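Local structure of transcriptional regulator, LacI family protein (Rhodococcus jostii, 3K9C) at residues G74-D78 against V93-A97; G166-G172 against F192-T198. The protein probably regulates transcription by binding operator DNA, as LacI-family repressors do, its periplasmic-binding-protein-like core being the part expected to sense a small effector. One frame throughout, in Å; residues are numbered along the deposited sequence.

Interaction 1 of 2, residues G74-D78 against V93-A97; sequences GTRFD and VVARA
With chi1 at 64°, CG of R96 sits between its backbone N and carbonyl carbon, and a bend at chi3 of -79° turns the guanidinium across T75 toward the loop 74-78. The one flat group thereby ties together the carbonyls of T75, F77 and A97. NH1 donates to T75 O at 2.8 Å; the oxygen lies in the guanidinium plane, although the nitrogen stands above the plane of that carbonyl. The same NH1 makes a longer bond of 3.3 Å to F77 O, and a water bridges F77 O to R96 NH2. NE and NH2 grip A97 O side-on, which fixes the rotation of the group. Shortening this side chain to an alanine would remove the guanidinium, and the three carbonyls would probably lose the donor that links them.

T75 CG2, which lies beside R96 CD and NH1, also meets V93 CG1 at 3.6 Å, while T75 OG1 bonds to E55 and accepts from F77 N, an ST turn. G74 N donates to V94 O at 2.9 Å, carrying the pairing of the parallel strands one residue past the end of strand 67-73.

The contact thus joins two strand ends of a Rossmann-like sheet: the loop leads into helix 79-86, whose L82 touches F77, V93 and R96, while F77 also packs on V59 of helix 55-63 and strand 104-108 pairs with V93 on its far side.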
loop_
_atom_site.group_PDB
_atom_site.type_symbol
_atom_site.label_atom_id
_atom_site.label_comp_id
_atom_site.label_asym_id
_atom_site.label_seq_id
_atom_site.Cartn_x
_atom_site.Cartn_y
_atom_site.Cartn_z
ATOM N N GLY B 74 -6.767 -12.915 6.164
ATOM C CA GLY B 74 -5.569 -13.213 6.935
ATOM C C GLY B 74 -5.681 -12.943 8.427
ATOM O O GLY B 74 -4.742 -12.451 9.044
ATOM N N THR B 75 -6.825 -13.274 9.013
ATOM C CA THR B 75 -7.056 -13.054 10.438
ATOM C C THR B 75 -6.077 -13.799 11.350
ATOM O O THR B 75 -5.568 -14.865 10.999
ATOM C CB THR B 75 -8.501 -13.462 10.827
ATOM O OG1 THR B 75 -8.738 -13.141 12.205
ATOM C CG2 THR B 75 -8.713 -14.953 10.613
ATOM N N ARG B 76 -5.834 -13.232 12.527
ATOM C CA ARG B 76 -4.930 -13.830 13.504
ATOM C C ARG B 76 -5.707 -14.348 14.723
ATOM O O ARG B 76 -5.110 -14.749 15.725
ATOM C CB ARG B 76 -3.879 -12.808 13.961
ATOM C CG ARG B 76 -3.142 -12.103 12.828
ATOM C CD ARG B 76 -2.415 -13.083 11.929
ATOM N NE ARG B 76 -1.189 -13.581 12.544
ATOM C CZ ARG B 76 -0.083 -12.859 12.693
ATOM N NH1 ARG B 76 -0.043 -11.601 12.267
ATOM N NH2 ARG B 76 0.985 -13.395 13.272
ATOM N N PHE B 77 -7.033 -14.326 14.631
ATOM C CA PHE B 77 -7.895 -14.805 15.710
ATOM C C PHE B 77 -7.654 -16.283 15.970
ATOM O O PHE B 77 -7.495 -17.062 15.029
ATOM C CB PHE B 77 -9.371 -14.634 15.336
ATOM C CG PHE B 77 -9.925 -13.267 15.606
ATOM C CD1 PHE B 77 -9.125 -12.257 16.139
ATOM C CD2 PHE B 77 -11.273 -13.002 15.370
ATOM C CE1 PHE B 77 -9.656 -11.010 16.435
ATOM C CE2 PHE B 77 -11.818 -11.750 15.665
ATOM C CZ PHE B 77 -11.005 -10.753 16.201
ATOM N N ASP B 78 -7.632 -16.672 17.243
ATOM C CA ASP B 78 -7.454 -18.081 17.585
ATOM C C ASP B 78 -8.824 -18.763 17.562
ATOM O O ASP B 78 -9.841 -18.124 17.278
ATOM C CB ASP B 78 -6.804 -18.250 18.971
ATOM C CG ASP B 78 -7.591 -17.572 20.081
ATOM O OD1 ASP B 78 -8.840 -17.669 20.084
ATOM O OD2 ASP B 78 -6.957 -16.950 20.962
ATOM N N VAL B 93 -12.833 -17.141 6.737
ATOM C CA VAL B 93 -11.498 -16.565 6.721
ATOM C C VAL B 93 -10.874 -16.769 5.342
ATOM O O VAL B 93 -11.197 -17.729 4.638
ATOM C CB VAL B 93 -10.585 -17.222 7.784
ATOM C CG1 VAL B 93 -11.217 -17.082 9.168
ATOM C CG2 VAL B 93 -10.343 -18.687 7.441
ATOM N N VAL B 94 -9.987 -15.856 4.960
ATOM C CA VAL B 94 -9.308 -15.944 3.678
ATOM C C VAL B 94 -7.795 -16.013 3.855
ATOM O O VAL B 94 -7.238 -15.385 4.755
ATOM C CB VAL B 94 -9.632 -14.730 2.790
ATOM C CG1 VAL B 94 -8.877 -14.833 1.478
ATOM C CG2 VAL B 94 -11.121 -14.669 2.512
ATOM N N ALA B 95 -7.143 -16.782 2.988
ATOM C CA ALA B 95 -5.692 -16.928 2.999
ATOM C C ALA B 95 -5.167 -17.753 4.164
ATOM O O ALA B 95 -3.990 -17.671 4.504
ATOM C CB ALA B 95 -5.034 -15.554 2.997
ATOM N N ARG B 96 -6.042 -18.542 4.775
ATOM C CA ARG B 96 -5.656 -19.400 5.890
ATOM C C ARG B 96 -6.792 -20.351 6.229
ATOM O O ARG B 96 -7.934 -20.139 5.817
ATOM C CB ARG B 96 -5.319 -18.574 7.138
ATOM C CG ARG B 96 -6.493 -17.788 7.704
ATOM C CD ARG B 96 -6.301 -17.436 9.180
ATOM N NE ARG B 96 -6.605 -18.563 10.061
ATOM C CZ ARG B 96 -6.591 -18.508 11.392
ATOM N NH1 ARG B 96 -6.279 -17.377 12.019
ATOM N NH2 ARG B 96 -6.915 -19.580 12.107
ATOM N N ALA B 97 -6.470 -21.402 6.976
ATOM C CA ALA B 97 -7.468 -22.370 7.397
ATOM C C ALA B 97 -8.141 -21.816 8.653
ATOM O O ALA B 97 -7.486 -21.186 9.484
ATOM C CB ALA B 97 -6.802 -23.709 7.695
HETATM O O HOH W 1 -7.304 -19.706 15.057
#

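Interaction 2 of 2, residues G166-G172 against F192-T198; sequences GTTETEG and FNDRCAT
R195 packs its aliphatic chain against E169 where two helices of the periplasmic-binding-protein-like domain begin, each following a strand of a parallel alpha/beta sheet. Three side chains, those of E169, T167 and R195, show how such helix starts can combine hydrophobic, polar and charged contacts.

E169 bends at chi2 (90°), folding its carboxylate over the arginine methylenes, with CD 3.3 Å from R195 CG. Its OE2 stands 3.5 Å from R195 NE in a salt bridge whose attraction is electrostatic, since the oxygen sits off the plane in which the arginine N-H groups lie; the carboxylate and guanidinium planes, 17° apart, are nearly parallel, which agrees with this. Both ends have firmer partners elsewhere. R224 of the second subunit makes a salt bridge with E169 OE1, which places this residue at the subunit interface; R195 NH2 instead donates to Q22 O of its own chain.

T167 works on two sides. Its CG2 lies 3.6 Å from CE2 of F192, the two side chains running side by side, while its carbonyl oxygen accepts a weak bond from N193 ND2 and also rests against CB and CD of R195. N193 caps its own helix through OD1, which accepts from C196 N at 2.8 Å; its ND2 also makes a weak bond to a bound glycerol, consistent with a nearby pocket. On the partner helix, T168 and E171 form a capping box.

Deeper in, C196 SG lies 3.5 Å from G172 CA, where the backbones come closest. A CB on G172 would collide with C196 O; instead the glycine brings its CA within 3.2 Å of that oxygen, in a CA-H...O contact with an angle of 156° at the hydrogen.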
loop_
_atom_site.group_PDB
_atom_site.type_symbol
_atom_site.label_atom_id
_atom_site.label_comp_id
_atom_site.label_asym_id
_atom_site.label_seq_id
_atom_site.Cartn_x
_atom_site.Cartn_y
_atom_site.Cartn_z
ATOM N N GLY B 166 9.531 -12.122 7.550
ATOM C CA GLY B 166 8.304 -11.441 7.910
ATOM C C GLY B 166 7.562 -11.091 6.639
ATOM O O GLY B 166 7.827 -11.690 5.595
ATOM N N THR B 167 6.664 -10.115 6.715
ATOM C CA THR B 167 5.863 -9.697 5.568
ATOM C C THR B 167 6.228 -8.327 5.013
ATOM O O THR B 167 5.606 -7.867 4.061
ATOM C CB THR B 167 4.366 -9.635 5.938
ATOM O OG1 THR B 167 4.172 -8.615 6.928
ATOM C CG2 THR B 167 3.892 -10.967 6.502
ATOM N N THR B 168 7.223 -7.668 5.600
ATOM C CA THR B 168 7.589 -6.333 5.135
ATOM C C THR B 168 8.947 -6.287 4.454
ATOM O O THR B 168 9.739 -7.232 4.545
ATOM C CB THR B 168 7.612 -5.321 6.292
ATOM O OG1 THR B 168 8.791 -5.537 7.081
ATOM C CG2 THR B 168 6.378 -5.485 7.177
ATOM N N GLU B 169 9.213 -5.170 3.779
ATOM C CA GLU B 169 10.475 -4.986 3.072
ATOM C C GLU B 169 11.683 -5.081 4.002
ATOM O O GLU B 169 12.752 -5.525 3.588
ATOM C CB GLU B 169 10.496 -3.635 2.337
ATOM C CG GLU B 169 9.312 -3.405 1.396
ATOM C CD GLU B 169 8.120 -2.734 2.075
ATOM O OE1 GLU B 169 7.950 -2.894 3.298
ATOM O OE2 GLU B 169 7.341 -2.048 1.379
ATOM N N THR B 170 11.517 -4.672 5.256
ATOM C CA THR B 170 12.619 -4.712 6.210
ATOM C C THR B 170 13.124 -6.119 6.490
ATOM O O THR B 170 14.336 -6.345 6.570
ATOM C CB THR B 170 12.229 -4.064 7.545
ATOM O OG1 THR B 170 11.785 -2.723 7.305
ATOM C CG2 THR B 170 13.430 -4.033 8.494
ATOM N N GLU B 171 12.207 -7.064 6.666
ATOM C CA GLU B 171 12.613 -8.446 6.928
ATOM C C GLU B 171 13.247 -9.024 5.674
ATOM O O GLU B 171 14.168 -9.851 5.739
ATOM C CB GLU B 171 11.417 -9.304 7.347
ATOM C CG GLU B 171 10.915 -9.034 8.756
ATOM C CD GLU B 171 10.043 -7.808 8.835
ATOM O OE1 GLU B 171 9.030 -7.766 8.102
ATOM O OE2 GLU B 171 10.360 -6.895 9.628
ATOM N N GLY B 172 12.753 -8.576 4.525
ATOM C CA GLY B 172 13.311 -9.056 3.280
ATOM C C GLY B 172 14.776 -8.657 3.242
ATOM O O GLY B 172 15.654 -9.483 3.010
ATOM N N PHE B 192 8.952 -14.732 1.367
ATOM C CA PHE B 192 7.618 -15.084 1.860
ATOM C C PHE B 192 6.529 -14.476 0.980
ATOM O O PHE B 192 5.593 -15.166 0.587
ATOM C CB PHE B 192 7.424 -14.612 3.304
ATOM C CG PHE B 192 6.052 -14.885 3.840
ATOM C CD1 PHE B 192 5.603 -16.192 3.994
ATOM C CD2 PHE B 192 5.197 -13.839 4.158
ATOM C CE1 PHE B 192 4.319 -16.450 4.458
ATOM C CE2 PHE B 192 3.907 -14.090 4.626
ATOM C CZ PHE B 192 3.467 -15.397 4.774
ATOM N N ASN B 193 6.648 -13.180 0.697
ATOM C CA ASN B 193 5.696 -12.489 -0.172
ATOM C C ASN B 193 6.394 -11.393 -0.985
ATOM O O ASN B 193 7.577 -11.119 -0.775
ATOM C CB ASN B 193 4.502 -11.917 0.638
ATOM C CG ASN B 193 4.872 -10.733 1.547
ATOM O OD1 ASN B 193 5.978 -10.204 1.516
ATOM N ND2 ASN B 193 3.913 -10.311 2.353
ATOM N N ASP B 194 5.664 -10.782 -1.917
ATOM C CA ASP B 194 6.203 -9.721 -2.768
ATOM C C ASP B 194 6.817 -8.532 -2.020
ATOM O O ASP B 194 7.845 -7.988 -2.441
ATOM C CB ASP B 194 5.120 -9.186 -3.710
ATOM C CG ASP B 194 4.648 -10.220 -4.722
ATOM O OD1 ASP B 194 5.325 -11.255 -4.897
ATOM O OD2 ASP B 194 3.601 -9.977 -5.355
ATOM N N ARG B 195 6.179 -8.110 -0.933
ATOM C CA ARG B 195 6.705 -6.982 -0.164
ATOM C C ARG B 195 8.045 -7.353 0.457
ATOM O O ARG B 195 8.956 -6.529 0.543
ATOM C CB ARG B 195 5.715 -6.553 0.924
ATOM C CG ARG B 195 6.198 -5.360 1.733
ATOM C CD ARG B 195 5.121 -4.848 2.664
ATOM N NE ARG B 195 4.339 -3.784 2.048
ATOM C CZ ARG B 195 3.280 -3.213 2.615
ATOM N NH1 ARG B 195 2.872 -3.611 3.816
ATOM N NH2 ARG B 195 2.636 -2.233 1.988
ATOM N N CYS B 196 8.165 -8.606 0.883
ATOM C CA CYS B 196 9.410 -9.100 1.465
ATOM C C CYS B 196 10.472 -9.147 0.365
ATOM O O CYS B 196 11.630 -8.778 0.578
ATOM C CB CYS B 196 9.193 -10.502 2.034
ATOM S SG CYS B 196 10.642 -11.250 2.765
ATOM N N ALA B 197 10.058 -9.603 -0.816
ATOM C CA ALA B 197 10.948 -9.704 -1.973
ATOM C C ALA B 197 11.428 -8.312 -2.375
ATOM O O ALA B 197 12.567 -8.133 -2.795
ATOM C CB ALA B 197 10.214 -10.378 -3.150
ATOM N N THR B 198 10.557 -7.322 -2.242
ATOM C CA THR B 198 10.944 -5.959 -2.586
ATOM C C THR B 198 12.176 -5.541 -1.782
ATOM O O THR B 198 13.071 -4.880 -2.310
ATOM C CB THR B 198 9.803 -4.955 -2.320
ATOM O OG1 THR B 198 8.727 -5.191 -3.238
ATOM C CG2 THR B 198 10.307 -3.523 -2.502
#

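How the interactions relate
Interactions 1 and 2 belong to the two separate sheets of the chain, their centres about 19 Å apart. They share no elements: interaction 1 lies at the ends of strands 67-73 and 91-94, interaction 2 at helices 169-181 and 194-206, which follow strands of the other sheet. Both gather at the C-terminal ends of parallel strands; in interaction 2 both segments lead into helices, in interaction 1 only 74-78 does. Interaction 1 is the more buried: an arginine satisfies backbone carbonyls, and no other subunit touches it. Interaction 2, partly buried, joins two capped helix starts through methylene packing, a weak amide-to-carbonyl bond and close backbone approach; its arginine meets a carboxylate through charge, beside the second subunit.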